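Local coordinates for KLLA0B12012p (Kluyveromyces lactis, PDB 6Y3P), which probably binds ATP through its C-terminal ATP-grasp domain of the tubulin-tyrosine ligase family and is a direct partner of the mRNA decapping enzyme Dcp2, at residues Q152-Q162 against P247-L259. Sequence-based numbering, arbitrary orientation.
Sequences QGIRIFKTIEQ and PTEEYDVLDIEQL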
# COMPACT_ATOMS: atom_id res chain seq x y z
N GLN A 152 20.08 -14.23 -10.23
CA GLN A 152 20.42 -14.39 -11.64
C GLN A 152 19.60 -13.43 -12.55
O GLN A 152 19.60 -13.57 -13.78
CB GLN A 152 20.30 -15.86 -12.07
CG GLN A 152 21.34 -16.30 -13.10
CD GLN A 152 22.22 -17.41 -12.59
OE1 GLN A 152 21.85 -18.59 -12.60
NE2 GLN A 152 23.42 -17.05 -12.13
N GLY A 153 18.94 -12.45 -11.93
CA GLY A 153 18.15 -11.43 -12.63
C GLY A 153 16.68 -11.75 -12.76
O GLY A 153 16.32 -12.91 -13.00
N ILE A 154 15.82 -10.71 -12.63
CA ILE A 154 14.36 -10.88 -12.73
C ILE A 154 13.96 -11.00 -14.24
O ILE A 154 14.30 -10.13 -15.05
CB ILE A 154 13.50 -9.87 -11.89
CG1 ILE A 154 13.18 -8.56 -12.63
CG2 ILE A 154 14.15 -9.57 -10.51
CD1 ILE A 154 12.00 -7.75 -12.03
N ARG A 155 13.31 -12.13 -14.60
CA ARG A 155 12.92 -12.47 -15.96
C ARG A 155 11.40 -12.61 -16.20
O ARG A 155 10.67 -13.10 -15.33
CB ARG A 155 13.65 -13.75 -16.41
CG ARG A 155 15.16 -13.57 -16.56
CD ARG A 155 15.86 -14.79 -17.13
NE ARG A 155 15.49 -15.04 -18.53
CZ ARG A 155 15.94 -16.05 -19.27
NH1 ARG A 155 16.79 -16.93 -18.75
NH2 ARG A 155 15.54 -16.20 -20.52
N ILE A 156 10.96 -12.18 -17.39
CA ILE A 156 9.56 -12.21 -17.85
C ILE A 156 9.25 -13.53 -18.56
O ILE A 156 10.10 -14.08 -19.27
CB ILE A 156 9.24 -10.97 -18.75
CG1 ILE A 156 9.33 -9.70 -17.92
CG2 ILE A 156 7.82 -11.03 -19.37
CD1 ILE A 156 9.36 -8.49 -18.71
N PHE A 157 8.01 -13.99 -18.39
CA PHE A 157 7.46 -15.19 -19.03
C PHE A 157 5.94 -15.13 -18.97
O PHE A 157 5.38 -14.34 -18.20
CB PHE A 157 7.98 -16.45 -18.33
CG PHE A 157 7.46 -16.65 -16.93
CD1 PHE A 157 8.08 -16.03 -15.84
CD2 PHE A 157 6.37 -17.49 -16.68
CE1 PHE A 157 7.60 -16.22 -14.54
CE2 PHE A 157 5.91 -17.70 -15.38
CZ PHE A 157 6.54 -17.06 -14.32
N LYS A 158 5.28 -16.00 -19.72
CA LYS A 158 3.82 -16.12 -19.71
C LYS A 158 3.36 -17.57 -19.50
O LYS A 158 2.27 -17.78 -19.00
CB LYS A 158 3.20 -15.57 -21.00
CG LYS A 158 3.17 -14.04 -21.07
CD LYS A 158 1.99 -13.53 -21.91
CE LYS A 158 2.16 -13.70 -23.41
NZ LYS A 158 3.38 -13.02 -23.92
N THR A 159 4.18 -18.56 -19.91
CA THR A 159 3.82 -19.99 -19.81
C THR A 159 4.80 -20.86 -18.96
O THR A 159 5.97 -20.49 -18.75
CB THR A 159 3.63 -20.60 -21.21
OG1 THR A 159 4.90 -20.67 -21.86
CG2 THR A 159 2.65 -19.81 -22.08
N ILE A 160 4.31 -22.04 -18.54
CA ILE A 160 5.08 -23.03 -17.81
C ILE A 160 6.34 -23.41 -18.58
O ILE A 160 7.40 -23.44 -17.98
CB ILE A 160 4.19 -24.24 -17.38
CG1 ILE A 160 3.13 -23.77 -16.36
CG2 ILE A 160 5.05 -25.39 -16.83
CD1 ILE A 160 2.01 -24.76 -15.87
N GLU A 161 6.25 -23.63 -19.92
CA GLU A 161 7.42 -23.96 -20.78
C GLU A 161 8.45 -22.83 -20.80
O GLU A 161 9.66 -23.09 -20.67
CB GLU A 161 7.04 -24.41 -22.21
CG GLU A 161 5.79 -23.75 -22.79
CD GLU A 161 4.48 -24.50 -22.61
OE1 GLU A 161 3.88 -24.42 -21.51
OE2 GLU A 161 4.02 -25.12 -23.60
N GLN A 162 7.97 -21.57 -20.88
CA GLN A 162 8.83 -20.39 -20.85
C GLN A 162 9.59 -20.34 -19.49
O GLN A 162 10.81 -20.21 -19.47
CB GLN A 162 8.03 -19.12 -21.12
CG GLN A 162 7.78 -18.89 -22.60
CD GLN A 162 6.59 -18.00 -22.88
OE1 GLN A 162 5.90 -17.48 -21.99
NE2 GLN A 162 6.30 -17.82 -24.16
N PRO A 247 10.60 -5.39 -22.45
CA PRO A 247 11.49 -6.52 -22.75
C PRO A 247 11.02 -7.45 -23.87
O PRO A 247 9.82 -7.58 -24.10
CB PRO A 247 11.59 -7.26 -21.40
CG PRO A 247 11.16 -6.23 -20.38
CD PRO A 247 10.06 -5.50 -21.09
N THR A 248 12.00 -8.05 -24.58
CA THR A 248 11.83 -8.96 -25.72
C THR A 248 12.20 -10.39 -25.29
O THR A 248 12.34 -10.65 -24.10
CB THR A 248 12.74 -8.54 -26.91
OG1 THR A 248 14.12 -8.61 -26.52
CG2 THR A 248 12.40 -7.18 -27.48
N GLU A 249 12.35 -11.31 -26.27
CA GLU A 249 12.79 -12.68 -26.02
C GLU A 249 14.33 -12.74 -26.05
O GLU A 249 14.92 -13.55 -25.32
CB GLU A 249 12.11 -13.69 -26.98
CG GLU A 249 13.03 -14.42 -27.96
CD GLU A 249 13.14 -13.79 -29.33
OE1 GLU A 249 13.01 -14.53 -30.33
OE2 GLU A 249 13.33 -12.56 -29.41
N GLU A 250 14.98 -11.85 -26.86
CA GLU A 250 16.45 -11.76 -26.92
C GLU A 250 17.02 -11.25 -25.58
O GLU A 250 18.08 -11.71 -25.16
CB GLU A 250 16.92 -10.86 -28.08
CG GLU A 250 17.08 -11.61 -29.40
CD GLU A 250 16.03 -11.34 -30.45
OE1 GLU A 250 15.18 -10.44 -30.25
OE2 GLU A 250 16.10 -11.97 -31.53
N TYR A 251 16.29 -10.34 -24.92
CA TYR A 251 16.61 -9.75 -23.63
C TYR A 251 15.32 -9.60 -22.79
O TYR A 251 14.54 -8.66 -23.00
CB TYR A 251 17.36 -8.41 -23.81
CG TYR A 251 17.86 -7.89 -22.48
CD1 TYR A 251 19.05 -8.36 -21.93
CD2 TYR A 251 17.09 -7.01 -21.72
CE1 TYR A 251 19.46 -7.97 -20.66
CE2 TYR A 251 17.50 -6.60 -20.46
CZ TYR A 251 18.69 -7.07 -19.93
OH TYR A 251 19.08 -6.67 -18.68
N ASP A 252 15.09 -10.55 -21.85
CA ASP A 252 13.88 -10.63 -21.02
C ASP A 252 14.10 -10.28 -19.53
O ASP A 252 13.30 -10.64 -18.66
CB ASP A 252 13.21 -12.01 -21.17
CG ASP A 252 13.98 -13.17 -20.55
OD1 ASP A 252 15.23 -13.11 -20.54
OD2 ASP A 252 13.33 -14.14 -20.10
N VAL A 253 15.18 -9.54 -19.26
CA VAL A 253 15.55 -9.14 -17.91
C VAL A 253 15.19 -7.66 -17.70
O VAL A 253 15.15 -6.89 -18.66
CB VAL A 253 17.08 -9.41 -17.68
CG1 VAL A 253 17.54 -8.98 -16.29
CG2 VAL A 253 17.43 -10.88 -17.95
N LEU A 254 14.89 -7.28 -16.46
CA LEU A 254 14.66 -5.90 -16.03
C LEU A 254 15.35 -5.66 -14.69
O LEU A 254 15.57 -6.61 -13.94
CB LEU A 254 13.20 -5.43 -16.06
CG LEU A 254 12.12 -6.32 -15.50
CD1 LEU A 254 10.90 -5.50 -15.12
CD2 LEU A 254 11.75 -7.39 -16.48
N ASP A 255 15.80 -4.41 -14.44
CA ASP A 255 16.57 -4.03 -13.25
C ASP A 255 17.95 -4.77 -13.23
O ASP A 255 18.37 -5.31 -12.21
CB ASP A 255 15.76 -4.22 -11.93
CG ASP A 255 14.41 -3.52 -11.89
OD1 ASP A 255 14.38 -2.27 -12.00
OD2 ASP A 255 13.38 -4.22 -11.69
N ILE A 256 18.62 -4.79 -14.41
CA ILE A 256 19.96 -5.39 -14.60
C ILE A 256 21.00 -4.59 -13.80
O ILE A 256 21.92 -5.18 -13.21
CB ILE A 256 20.35 -5.54 -16.12
CG1 ILE A 256 21.73 -6.23 -16.34
CG2 ILE A 256 20.27 -4.20 -16.90
CD1 ILE A 256 21.82 -7.74 -16.01
N GLU A 257 20.81 -3.24 -13.76
CA GLU A 257 21.65 -2.27 -13.05
C GLU A 257 21.67 -2.51 -11.54
O GLU A 257 22.59 -2.06 -10.87
CB GLU A 257 21.23 -0.83 -13.39
CG GLU A 257 21.29 -0.48 -14.88
CD GLU A 257 22.64 -0.29 -15.55
OE1 GLU A 257 23.61 -0.98 -15.16
OE2 GLU A 257 22.71 0.52 -16.50
N GLN A 258 20.67 -3.24 -11.03
CA GLN A 258 20.58 -3.63 -9.62
C GLN A 258 21.44 -4.89 -9.40
O GLN A 258 22.18 -4.93 -8.42
CB GLN A 258 19.12 -3.84 -9.20
CG GLN A 258 18.30 -2.54 -9.19
CD GLN A 258 16.83 -2.71 -8.89
OE1 GLN A 258 16.32 -3.80 -8.61
NE2 GLN A 258 16.09 -1.61 -8.96
N LEU A 259 21.38 -5.88 -10.32
CA LEU A 259 22.20 -7.10 -10.21
C LEU A 259 23.68 -6.83 -10.56
O LEU A 259 24.57 -7.55 -10.07
CB LEU A 259 21.62 -8.29 -11.01
CG LEU A 259 21.92 -9.70 -10.45
CD1 LEU A 259 20.99 -10.07 -9.30
CD2 LEU A 259 21.84 -10.75 -11.53
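Arg-155 and Val-253 face each other as a non-hydrogen-bonded antiparallel pair, their CA atoms 4.7 Å apart, where the short, weakly bonded strand 253-254 lies beside strand 154-157 at the edge of a five-stranded antiparallel sheet of this ATP-grasp domain. The pairing is an example of how a brief edge strand is held by a few backbone bonds, with a charged pair on one face and apolar side chains on the other. Two backbone bonds bracket the pair: Leu-254 N gives to Ile-154 O at 3.2 Å, and Ile-156 N to Asp-252 O at 3.1 Å. CA-H...O contacts from Val-253 to Ile-154 O and from Arg-155 to Asp-252 O fill in between.

The charged contact lies on the face of Arg-155 and Val-253. The arginine chain bends at chi3 (68°), bringing NE to Asp-252 OD1 at 2.8 Å in a salt bridge whose individual hydrogen bonds are weak. With the planes 87° apart, the carboxylate meets the guanidinium edge crosswise: its two oxygens lie at like distance from NE and, a little farther, from NH2, instead of each pairing with one nitrogen. NH1 is hydrogen-bonded to Ser-169 OG of helix 160-171. With an alanine here, the Asp-252 carboxylate is likely to lose its cationic mate and Ser-169 OG this partner.

Apolar side chains pack on the other face, against Ile-142 of the adjacent strand 140-145 and Tyr-200 of strand 194-200, the next across. Ile-154 CD1 lies 3.8 Å from Leu-254 CG. Beyond it, the tip of Ile-156 abuts two partners, crossing each at about a right angle, CD1 meeting Leu-254 CD2 at 3.4 Å and, tighter still, Pro-247 CG at 3.3 Å.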